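Local atomic coordinates of hypothetical protein (Bacteroides caccae, PDB entry 4M8R), a protein that is of unknown function but belongs to the DUF4784 family, pairing an N-terminal Ig-like domain with a WD40-like domain of the beta-propeller clan. Residues 36-41 against 75-80; 199-202 against 206-209; 250-255 against 281-286. All coordinates share one frame; numbering follows the deposited sequence. Where two conformers were deposited one is given.

Interaction 1 (36-41 against 75-80). With PO4 (phosphate ion), chain F.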
ATOM      1  N   ASP A  36      42.528  -6.100  21.049  1.00 58.63           N
ATOM      2  CA  ASP A  36      43.856  -6.133  20.439  1.00 61.71           C
ATOM      3  C   ASP A  36      43.751  -6.699  19.030  1.00 60.68           C
ATOM      4  O   ASP A  36      43.100  -7.720  18.823  1.00 59.91           O
ATOM      5  CB  ASP A  36      44.805  -6.999  21.274  1.00 65.19           C
ATOM      6  CG  ASP A  36      44.942  -6.507  22.710  1.00 66.42           C
ATOM      7  OD1 ASP A  36      44.919  -5.275  22.933  1.00 65.91           O
ATOM      8  OD2 ASP A  36      45.082  -7.356  23.620  1.00 67.83           O
ATOM      9  N   GLY A  37      44.369  -6.023  18.066  1.00 61.50           N
ATOM     10  CA  GLY A  37      44.443  -6.522  16.690  1.00 60.78           C
ATOM     11  C   GLY A  37      43.584  -5.803  15.661  1.00 58.64           C
ATOM     12  O   GLY A  37      43.368  -6.322  14.570  1.00 59.39           O
ATOM     13  N   PHE A  38      43.099  -4.606  15.982  1.00 56.51           N
ATOM     14  CA  PHE A  38      42.377  -3.808  14.994  1.00 55.57           C
ATOM     15  C   PHE A  38      43.299  -3.408  13.851  1.00 59.14           C
ATOM     16  O   PHE A  38      44.520  -3.333  14.025  1.00 60.90           O
ATOM     17  CB  PHE A  38      41.755  -2.570  15.638  1.00 53.98           C
ATOM     18  CG  PHE A  38      40.639  -2.889  16.588  1.00 52.66           C
ATOM     19  CD1 PHE A  38      39.342  -3.061  16.124  1.00 50.24           C
ATOM     20  CD2 PHE A  38      40.887  -3.033  17.943  1.00 52.33           C
ATOM     21  CE1 PHE A  38      38.314  -3.361  17.000  1.00 48.81           C
ATOM     22  CE2 PHE A  38      39.862  -3.331  18.821  1.00 50.24           C
ATOM     23  CZ  PHE A  38      38.576  -3.496  18.353  1.00 47.86           C
ATOM     24  N   GLN A  39      42.708  -3.155  12.684  1.00 59.04           N
ATOM     25  CA  GLN A  39      43.470  -2.866  11.472  1.00 61.91           C
ATOM     26  C   GLN A  39      42.876  -1.687  10.715  1.00 64.99           C
ATOM     27  O   GLN A  39      41.686  -1.400  10.836  1.00 64.14           O
ATOM     28  CB  GLN A  39      43.502  -4.092  10.566  1.00 61.00           C
ATOM     29  CG  GLN A  39      44.079  -5.331  11.230  1.00 61.52           C
ATOM     30  CD  GLN A  39      44.375  -6.452  10.247  1.00 63.41           C
ATOM     31  OE1 GLN A  39      44.116  -6.335   9.049  1.00 63.69           O
ATOM     32  NE2 GLN A  39      44.930  -7.549  10.753  1.00 65.34           N
ATOM     33  N   GLU A  40      43.718  -1.001   9.941  1.00 71.64           N
ATOM     34  CA  GLU A  40      43.261   0.085   9.077  1.00 74.08           C
ATOM     35  C   GLU A  40      42.214  -0.470   8.128  1.00 67.87           C
ATOM     36  O   GLU A  40      42.439  -1.488   7.471  1.00 67.45           O
ATOM     37  CB  GLU A  40      44.410   0.658   8.242  1.00 85.22           C
ATOM     38  CG  GLU A  40      45.481   1.412   9.018  1.00 95.29           C
ATOM     39  CD  GLU A  40      46.710   1.709   8.167  1.00106.17           C
ATOM     40  OE1 GLU A  40      46.549   2.075   6.979  1.00107.93           O
ATOM     41  OE2 GLU A  40      47.843   1.578   8.685  1.00107.22           O
ATOM     42  N   GLY A  41      41.066   0.187   8.071  1.00 62.19           N
ATOM     43  CA  GLY A  41      40.006  -0.232   7.167  1.00 59.40           C
ATOM     44  C   GLY A  41      38.935  -1.082   7.821  1.00 55.76           C
ATOM     45  O   GLY A  41      37.901  -1.328   7.205  1.00 54.01           O
ATOM     46  N   ASN A  75      44.181  -0.270  19.530  1.00 68.31           N
ATOM     47  CA  ASN A  75      43.608  -0.889  20.729  0.50 64.59           C
ATOM     48  C   ASN A  75      42.095  -0.686  20.864  1.00 60.05           C
ATOM     49  O   ASN A  75      41.475  -1.215  21.778  1.00 59.21           O
ATOM     50  CB  ASN A  75      44.327  -0.414  21.999  0.50 65.95           C
ATOM     51  CG  ASN A  75      44.477   1.093  22.072  0.50 66.31           C
ATOM     52  OD1 ASN A  75      43.599   1.843  21.649  0.50 64.91           O
ATOM     53  ND2 ASN A  75      45.600   1.543  22.620  0.50 68.66           N
ATOM     54  N   GLY A  76      41.495   0.073  19.948  1.00 56.49           N
ATOM     55  CA  GLY A  76      40.048   0.279  19.968  1.00 52.86           C
ATOM     56  C   GLY A  76      39.553   1.428  19.112  1.00 51.68           C
ATOM     57  O   GLY A  76      40.319   2.044  18.377  1.00 50.59           O
HETATM   58  N   MSE A  77      38.254   1.710  19.197  1.00 52.13           N
HETATM   59  CA  MSE A  77      37.633   2.735  18.356  1.00 52.43           C
HETATM   60  C   MSE A  77      36.415   3.315  19.015  1.00 49.25           C
HETATM   61  O   MSE A  77      35.796   2.674  19.855  1.00 48.32           O
HETATM   62  CB  MSE A  77      37.283   2.162  16.976  1.00 54.14           C
HETATM   63  CG  MSE A  77      36.929   0.672  16.958  1.00 57.13           C
HETATM   64 SE   MSE A  77      37.348  -0.099  15.180  0.75 61.69          SE
HETATM   65  CE  MSE A  77      36.711   1.375  14.065  1.00 54.48           C
ATOM     66  N   SER A  78      36.085   4.549  18.647  1.00 49.73           N
ATOM     67  CA  SER A  78      34.875   5.223  19.110  1.00 49.47           C
ATOM     68  C   SER A  78      33.871   5.292  17.966  1.00 46.80           C
ATOM     69  O   SER A  78      34.230   5.672  16.851  1.00 48.66           O
ATOM     70  CB  SER A  78      35.195   6.644  19.576  1.00 51.52           C
ATOM     71  OG  SER A  78      36.207   6.650  20.566  1.00 57.46           O
ATOM     72  N   ILE A  79      32.621   4.929  18.239  1.00 42.99           N
ATOM     73  CA  ILE A  79      31.564   5.010  17.230  1.00 41.40           C
ATOM     74  C   ILE A  79      30.408   5.851  17.742  1.00 40.54           C
ATOM     75  O   ILE A  79      30.232   5.991  18.948  1.00 42.14           O
ATOM     76  CB  ILE A  79      31.051   3.616  16.820  1.00 39.41           C
ATOM     77  CG1 ILE A  79      30.330   2.926  17.980  1.00 39.16           C
ATOM     78  CG2 ILE A  79      32.212   2.766  16.333  1.00 40.63           C
ATOM     79  CD1 ILE A  79      29.866   1.520  17.665  1.00 38.34           C
ATOM     80  N   ARG A  80      29.646   6.434  16.820  1.00 39.98           N
ATOM     81  CA  ARG A  80      28.497   7.256  17.186  1.00 42.07           C
ATOM     82  C   ARG A  80      27.214   6.455  17.008  1.00 37.43           C
ATOM     83  O   ARG A  80      27.055   5.772  16.009  1.00 37.13           O
ATOM     84  CB  ARG A  80      28.450   8.534  16.337  1.00 46.49           C
ATOM     85  CG  ARG A  80      27.563   9.614  16.936  1.00 51.65           C
ATOM     86  CD  ARG A  80      27.707  10.946  16.224  1.00 58.28           C
ATOM     87  NE  ARG A  80      29.008  11.577  16.460  1.00 72.27           N
ATOM     88  CZ  ARG A  80      29.361  12.226  17.576  1.00 79.39           C
ATOM     89  NH1 ARG A  80      28.520  12.342  18.604  1.00 81.65           N
ATOM     90  NH2 ARG A  80      30.579  12.763  17.670  1.00 78.41           N
TER
HETATM   91  P   PO4 F 504      36.064   9.773  23.124  1.00105.31           P
HETATM   92  O1  PO4 F 504      37.109   9.293  24.107  1.00101.62           O
HETATM   93  O2  PO4 F 504      34.688   9.362  23.597  1.00 81.33           O
HETATM   94  O3  PO4 F 504      36.091  11.281  23.030  1.00100.57           O
HETATM   95  O4  PO4 F 504      36.353   9.163  21.768  1.00100.63           O
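Phe38 and Met77 form a Met-aromatic contact. Met77 is a selenomethionine in this crystal. Its SE lies 3.7 Å from CD1 of Phe38 and also touches CE1. SE of Met77 is 4.5 Å from the ring centroid of Phe38 and 46° off the ring normal, an oblique approach. The Met77 chain bends at its last torsion (chi3 -41°). That turns the methyl CE off the ring and leaves the selenium to do the touching.

The second kind of contact is ring against backbone. The CD2 and CE2 side of Phe38 rests on the start of the other segment. CD2 of Phe38 is 3.7 Å from N of Gly76, and CE2 of Phe38 is 3.8 Å from CA of Gly76. CD2 of Phe38 also lies 3.9 Å from C of Asn75. The extended backbone of Gly76 would push a CB into the carbonyl oxygen of Asn75, so glycine suits this position.

No hydrogen bond joins the two segments. Backbone hydrogen bonds pair Asn75 with Gly35 and Met77 with Ile33, tying this segment to strand 30-36. The one polar bond to a bound group is separate from the apolar patch. OG of Ser78 donates to O4 of a phosphate ion at 2.8 Å. His32 also bonds this ion, which probably came from the crystallisation liquor.

Phe38 packs further on Val13, Ile33 and Leu94, and Met77 on Ile69. The loop after strand 30-36 thus sends its phenylalanine into the buried interior of the Ig-like domain. With selenium near the CD1 and CE1 rim and peptide atoms near the CD2 and CE2 rim, both on the same side of the ring plane, the contact probably rests on dispersion and close fit, with no charged pair between the two segments.

Interaction 2 (199-202 against 206-209); sequences LVIG and DIAA
The carbonyl oxygen of Val200 is gripped twice. N of Ala208 donates to O of Val200 at 3.0 Å, with an N-H...O angle of 166°. Water 1 donates to O of Val200 as well, at 2.9 Å. The same water gives its other hydrogen to O of Asp206, 2.7 Å away, and so bridges the hairpin where direct pairing stops. OG of Ser203 also hydrogen-bonds the backbone O of Asp206.

The return bond runs from N of Val200 to O of Ala208, 2.9 Å. Val200 and Ala208 are therefore an antiparallel hydrogen-bonded pair. Leu199 and Ala209 follow as a non-hydrogen-bonded pair.

Side chains pack on both faces. On one, CB of Val200 lies 4.0 Å from CB of Ala208, and Phe264 touches both residues. On the other, CD2 of Leu199 meets CB of Ala209 at 4.0 Å. Next to it, Ile201 and Ile207 lie side by side and point the same way. CG1 of Ile201 sits between its backbone N and carbonyl carbon (chi1 57°), which leaves CG2 to touch CD1 of Ile207 at 3.9 Å.

The segments form the end of the beta hairpin of strands 196-201 and 208-212, in the WD40-like domain. Phe57 of a second subunit packs on Ala208. The chemistry is that of a short hairpin: two direct backbone bonds fix the register, a water extends the link toward the turn, and small or branched apolar side chains fill the two faces.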
ATOM      1  N   LEU A 199      18.000  23.606  -7.159  1.00 47.27           N
ATOM      2  CA  LEU A 199      17.292  22.439  -6.671  1.00 45.07           C
ATOM      3  C   LEU A 199      15.906  22.472  -7.286  1.00 45.88           C
ATOM      4  O   LEU A 199      15.389  23.541  -7.620  1.00 48.40           O
ATOM      5  CB  LEU A 199      17.168  22.470  -5.155  1.00 44.31           C
ATOM      6  CG  LEU A 199      18.465  22.356  -4.364  1.00 45.25           C
ATOM      7  CD1 LEU A 199      18.146  22.338  -2.877  1.00 43.92           C
ATOM      8  CD2 LEU A 199      19.239  21.108  -4.762  1.00 44.67           C
ATOM      9  N   VAL A 200      15.302  21.302  -7.431  1.00 44.34           N
ATOM     10  CA  VAL A 200      13.968  21.200  -8.001  1.00 44.54           C
ATOM     11  C   VAL A 200      13.101  20.339  -7.090  1.00 42.88           C
ATOM     12  O   VAL A 200      13.434  19.187  -6.807  1.00 42.67           O
ATOM     13  CB  VAL A 200      14.003  20.600  -9.413  1.00 45.55           C
ATOM     14  CG1 VAL A 200      12.625  20.665 -10.054  1.00 47.64           C
ATOM     15  CG2 VAL A 200      15.014  21.343 -10.282  1.00 47.43           C
ATOM     16  N   ILE A 201      11.993  20.915  -6.637  1.00 41.52           N
ATOM     17  CA  ILE A 201      11.082  20.229  -5.743  1.00 40.93           C
ATOM     18  C   ILE A 201       9.758  19.936  -6.441  1.00 42.47           C
ATOM     19  O   ILE A 201       9.534  20.376  -7.566  1.00 43.46           O
ATOM     20  CB  ILE A 201      10.843  21.050  -4.465  1.00 40.78           C
ATOM     21  CG1 ILE A 201      10.310  22.447  -4.789  1.00 42.34           C
ATOM     22  CG2 ILE A 201      12.141  21.161  -3.678  1.00 40.28           C
ATOM     23  CD1 ILE A 201       9.893  23.215  -3.556  1.00 43.29           C
ATOM     24  N   GLY A 202       8.891  19.180  -5.770  1.00 42.30           N
ATOM     25  CA  GLY A 202       7.557  18.897  -6.284  1.00 43.60           C
ATOM     26  C   GLY A 202       7.384  17.582  -7.026  1.00 44.56           C
ATOM     27  O   GLY A 202       6.293  17.305  -7.517  1.00 45.19           O
ATOM     28  N   ASP A 206      11.206  13.163  -3.892  1.00 43.62           N
ATOM     29  CA  ASP A 206      12.624  13.302  -4.238  1.00 43.94           C
ATOM     30  C   ASP A 206      12.977  14.768  -4.436  1.00 42.13           C
ATOM     31  O   ASP A 206      12.124  15.566  -4.818  1.00 44.02           O
ATOM     32  CB  ASP A 206      12.957  12.524  -5.518  1.00 47.08           C
ATOM     33  CG  ASP A 206      12.737  11.020  -5.372  1.00 49.70           C
ATOM     34  OD1 ASP A 206      11.593  10.556  -5.602  1.00 51.88           O
ATOM     35  OD2 ASP A 206      13.708  10.300  -5.043  1.00 48.53           O
ATOM     36  N   ILE A 207      14.228  15.116  -4.150  1.00 39.91           N
ATOM     37  CA  ILE A 207      14.764  16.424  -4.483  1.00 40.27           C
ATOM     38  C   ILE A 207      15.701  16.223  -5.657  1.00 40.41           C
ATOM     39  O   ILE A 207      16.620  15.403  -5.592  1.00 39.32           O
ATOM     40  CB  ILE A 207      15.592  17.049  -3.341  1.00 41.36           C
ATOM     41  CG1 ILE A 207      14.822  17.049  -2.019  1.00 40.20           C
ATOM     42  CG2 ILE A 207      16.016  18.464  -3.717  1.00 44.15           C
ATOM     43  CD1 ILE A 207      13.593  17.925  -1.998  1.00 40.61           C
ATOM     44  N   ALA A 208      15.463  16.969  -6.731  1.00 41.08           N
ATOM     45  CA  ALA A 208      16.319  16.907  -7.905  1.00 40.24           C
ATOM     46  C   ALA A 208      17.231  18.116  -7.937  1.00 40.11           C
ATOM     47  O   ALA A 208      17.061  19.052  -7.168  1.00 39.51           O
ATOM     48  CB  ALA A 208      15.478  16.841  -9.172  1.00 40.94           C
ATOM     49  N   ALA A 209      18.211  18.089  -8.830  1.00 40.52           N
ATOM     50  CA  ALA A 209      19.065  19.247  -9.047  1.00 41.43           C
ATOM     51  C   ALA A 209      19.538  19.288 -10.492  1.00 43.33           C
ATOM     52  O   ALA A 209      19.808  18.247 -11.091  1.00 43.86           O
ATOM     53  CB  ALA A 209      20.252  19.216  -8.099  1.00 40.77           C
TER
HETATM   54  O   HOH W   1      11.432  17.144  -6.961  1.00 31.30           O
HETATM   55  O   HOH W   2       9.498  17.157  -3.272  1.00 38.07           O

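Interaction 3 (250-255 against 281-286)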
ATOM      1  N   GLU A 250      21.546  31.676 -25.046  1.00 96.05           N
ATOM      2  CA  GLU A 250      22.489  32.790 -25.188  1.00 98.68           C
ATOM      3  C   GLU A 250      22.186  33.918 -24.207  1.00 97.94           C
ATOM      4  O   GLU A 250      21.027  34.287 -24.017  1.00 95.38           O
ATOM      5  CB  GLU A 250      22.471  33.347 -26.608  1.00103.86           C
ATOM      6  CG  GLU A 250      23.357  32.597 -27.589  1.00107.02           C
ATOM      7  CD  GLU A 250      23.550  33.359 -28.888  1.00112.68           C
ATOM      8  OE1 GLU A 250      22.689  34.200 -29.224  1.00114.38           O
ATOM      9  OE2 GLU A 250      24.566  33.118 -29.572  1.00116.70           O
ATOM     10  N   GLY A 251      23.237  34.441 -23.575  1.00 98.80           N
ATOM     11  CA  GLY A 251      23.114  35.546 -22.632  1.00 99.19           C
ATOM     12  C   GLY A 251      23.152  35.098 -21.185  1.00 97.71           C
ATOM     13  O   GLY A 251      23.737  35.772 -20.337  1.00100.61           O
ATOM     14  N   PHE A 252      22.538  33.953 -20.898  1.00 94.44           N
ATOM     15  CA  PHE A 252      22.371  33.498 -19.523  1.00 90.64           C
ATOM     16  C   PHE A 252      23.605  32.820 -18.944  1.00 89.83           C
ATOM     17  O   PHE A 252      24.334  32.128 -19.655  1.00 91.21           O
ATOM     18  CB  PHE A 252      21.158  32.572 -19.412  1.00 88.52           C
ATOM     19  CG  PHE A 252      19.851  33.282 -19.601  1.00 88.53           C
ATOM     20  CD1 PHE A 252      19.181  33.827 -18.515  1.00 86.56           C
ATOM     21  CD2 PHE A 252      19.302  33.427 -20.870  1.00 89.38           C
ATOM     22  CE1 PHE A 252      17.981  34.493 -18.688  1.00 86.61           C
ATOM     23  CE2 PHE A 252      18.100  34.090 -21.049  1.00 89.07           C
ATOM     24  CZ  PHE A 252      17.440  34.624 -19.956  1.00 88.04           C
ATOM     25  N   THR A 253      23.814  33.023 -17.643  1.00 87.75           N
ATOM     26  CA  THR A 253      24.961  32.478 -16.917  1.00 86.23           C
ATOM     27  C   THR A 253      24.501  31.850 -15.593  1.00 83.45           C
ATOM     28  O   THR A 253      23.470  32.246 -15.049  1.00 83.33           O
ATOM     29  CB  THR A 253      26.001  33.577 -16.628  1.00 86.51           C
ATOM     30  OG1 THR A 253      25.383  34.647 -15.906  1.00 84.93           O
ATOM     31  CG2 THR A 253      26.582  34.113 -17.926  1.00 89.46           C
ATOM     32  N   PRO A 254      25.262  30.869 -15.075  1.00 83.20           N
ATOM     33  CA  PRO A 254      24.847  30.102 -13.888  1.00 81.32           C
ATOM     34  C   PRO A 254      24.513  30.920 -12.630  1.00 82.99           C
ATOM     35  O   PRO A 254      23.617  30.541 -11.871  1.00 79.14           O
ATOM     36  CB  PRO A 254      26.042  29.169 -13.614  1.00 80.44           C
ATOM     37  CG  PRO A 254      27.138  29.599 -14.526  1.00 84.02           C
ATOM     38  CD  PRO A 254      26.506  30.340 -15.662  1.00 85.55           C
ATOM     39  N   GLU A 255      25.216  32.032 -12.420  1.00 88.23           N
ATOM     40  CA  GLU A 255      24.977  32.885 -11.241  1.00 89.37           C
ATOM     41  C   GLU A 255      23.570  33.506 -11.212  1.00 86.94           C
ATOM     42  O   GLU A 255      23.128  33.996 -10.172  1.00 84.14           O
ATOM     43  CB  GLU A 255      26.043  33.990 -11.118  1.00 92.97           C
ATOM     44  CG  GLU A 255      26.338  34.763 -12.402  1.00 99.31           C
ATOM     45  CD  GLU A 255      27.503  34.192 -13.200  1.00101.97           C
ATOM     46  OE1 GLU A 255      27.847  33.003 -13.015  1.00100.04           O
ATOM     47  OE2 GLU A 255      28.075  34.936 -14.021  1.00106.13           O
ATOM     48  N   LYS A 281      16.080  42.678 -13.000  1.00103.96           N
ATOM     49  CA  LYS A 281      14.818  42.130 -13.497  1.00101.26           C
ATOM     50  C   LYS A 281      14.880  40.604 -13.524  1.00 98.23           C
ATOM     51  O   LYS A 281      15.964  40.021 -13.480  1.00 96.97           O
ATOM     52  CB  LYS A 281      14.516  42.669 -14.895  1.00102.17           C
ATOM     53  CG  LYS A 281      14.201  44.154 -14.933  1.00105.46           C
ATOM     54  CD  LYS A 281      12.824  44.454 -14.358  1.00104.06           C
ATOM     55  CE  LYS A 281      12.405  45.886 -14.651  1.00106.53           C
ATOM     56  NZ  LYS A 281      10.989  46.134 -14.270  1.00106.19           N
ATOM     57  N   TRP A 282      13.713  39.967 -13.602  1.00 95.75           N
ATOM     58  CA  TRP A 282      13.605  38.507 -13.560  1.00 91.05           C
ATOM     59  C   TRP A 282      12.777  37.984 -14.736  1.00 88.62           C
ATOM     60  O   TRP A 282      11.837  38.640 -15.182  1.00 89.87           O
ATOM     61  CB  TRP A 282      12.948  38.052 -12.252  1.00 89.72           C
ATOM     62  CG  TRP A 282      13.712  38.382 -10.990  1.00 90.43           C
ATOM     63  CD1 TRP A 282      13.933  39.620 -10.464  1.00 93.87           C
ATOM     64  CD2 TRP A 282      14.312  37.450 -10.080  1.00 90.56           C
ATOM     65  NE1 TRP A 282      14.648  39.521  -9.294  1.00 92.29           N
ATOM     66  CE2 TRP A 282      14.894  38.200  -9.035  1.00 90.27           C
ATOM     67  CE3 TRP A 282      14.422  36.054 -10.051  1.00 88.95           C
ATOM     68  CZ2 TRP A 282      15.577  37.604  -7.974  1.00 88.90           C
ATOM     69  CZ3 TRP A 282      15.102  35.461  -8.995  1.00 87.29           C
ATOM     70  CH2 TRP A 282      15.670  36.239  -7.971  1.00 88.48           C
ATOM     71  N   VAL A 283      13.119  36.793 -15.220  1.00 84.70           N
ATOM     72  CA  VAL A 283      12.350  36.137 -16.283  1.00 82.81           C
ATOM     73  C   VAL A 283      11.996  34.703 -15.890  1.00 78.03           C
ATOM     74  O   VAL A 283      12.756  34.052 -15.173  1.00 74.69           O
ATOM     75  CB  VAL A 283      13.113  36.110 -17.626  1.00 84.49           C
ATOM     76  CG1 VAL A 283      13.339  37.524 -18.142  1.00 88.77           C
ATOM     77  CG2 VAL A 283      14.437  35.364 -17.501  1.00 83.17           C
ATOM     78  N   PRO A 284      10.840  34.208 -16.362  1.00 76.22           N
ATOM     79  CA  PRO A 284      10.530  32.796 -16.198  1.00 75.03           C
ATOM     80  C   PRO A 284      11.281  31.956 -17.229  1.00 75.30           C
ATOM     81  O   PRO A 284      11.391  32.355 -18.393  1.00 76.53           O
ATOM     82  CB  PRO A 284       9.018  32.734 -16.426  1.00 74.70           C
ATOM     83  CG  PRO A 284       8.701  33.912 -17.272  1.00 77.43           C
ATOM     84  CD  PRO A 284       9.778  34.933 -17.079  1.00 78.69           C
HETATM   85  N   MSE A 285      11.794  30.809 -16.792  1.00 72.38           N
HETATM   86  CA  MSE A 285      12.580  29.924 -17.644  1.00 72.19           C
HETATM   87  C   MSE A 285      12.094  28.523 -17.427  1.00 69.20           C
HETATM   88  O   MSE A 285      12.034  28.054 -16.288  1.00 67.87           O
HETATM   89  CB  MSE A 285      14.047  30.118 -17.257  1.00 73.42           C
HETATM   90  CG  MSE A 285      14.979  28.973 -17.648  1.00 73.49           C
HETATM   91 SE   MSE A 285      15.892  29.371 -19.342  0.75 80.71          SE
HETATM   92  CE  MSE A 285      16.843  31.012 -18.821  1.00 81.64           C
ATOM     93  N   LEU A 286      11.740  27.839 -18.512  1.00 69.29           N
ATOM     94  CA  LEU A 286      11.306  26.446 -18.439  1.00 67.44           C
ATOM     95  C   LEU A 286      12.438  25.502 -18.825  1.00 67.01           C
ATOM     96  O   LEU A 286      13.313  25.854 -19.626  1.00 70.01           O
ATOM     97  CB  LEU A 286      10.102  26.210 -19.347  1.00 68.66           C
ATOM     98  CG  LEU A 286       8.856  27.040 -19.033  1.00 69.51           C
ATOM     99  CD1 LEU A 286       7.744  26.717 -20.020  1.00 71.07           C
ATOM    100  CD2 LEU A 286       8.391  26.803 -17.604  1.00 68.05           C
TER
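Phe252 takes the methyl CE of Met285, a selenomethionine here, over the centre of one ring face. CE of Met285 is 3.6 Å from the ring centroid of Phe252 and 9° off the normal, a clear CH-pi contact. All six ring carbons touch that methyl. SE of Met285 stands farther back above the same face, 5.4 Å from the centroid of Phe252. Val283 comes in at the ring edge, close to the ring plane. Its CG2 lies 3.8 Å from CE1 of Phe252 and also touches CZ.

Torsions explain the two approaches. The Met285 chain leaves with CG anti to the backbone N (chi1 159°) and then bends at chi2 and chi3, which presents the methyl to the ring. Val283 has CG2 between its backbone N and carbonyl carbon, facing the phenylalanine. An alanine at Phe252 would remove the ring and is likely to leave the methyl of Met285 without its aromatic floor and open a gap beside Val283.

The next shell supports both sides. Backbone hydrogen bonds pair Val283 with Ala275 and Met285 with Leu273, and hold the strand. In the loop, N of Thr253 bonds Gln256, and OG1 of Thr253 makes a weak bond to OE2 of Glu255. Phe257 and Phe293 also pack on Met285.

Strand 282-288 lies between strands 270-276 and 292-295 in an antiparallel run, consistent with a propeller blade. Phe252 comes from the loop between strands 239-240 and 262-264. Its side chain touches all three strands of that run: Ala275 on strand 270-276, Val283 and Met285 on strand 282-288, and Val295 on strand 292-295.

How the interactions relate
From the N terminus, interaction 1 comes first. It closes a 33-residue loop within the Ig-like domain and joins the loop after strand 30-36 to strand 76-80. Interaction 2 follows and closes the tight turn of a hairpin in the WD40-like domain. Interaction 3 ties the loop before strand 262-264 to strand 282-288, with 25 residues between its segments. The three are in series, so none nests in or crosses another. Interactions 2 and 3 reach the same mixed sheet, with nearest atoms about 9 Å apart. Interaction 1 is remote, with centres about 39 Å and 52 Å from theirs. Interactions 1 and 2 both touch a second subunit.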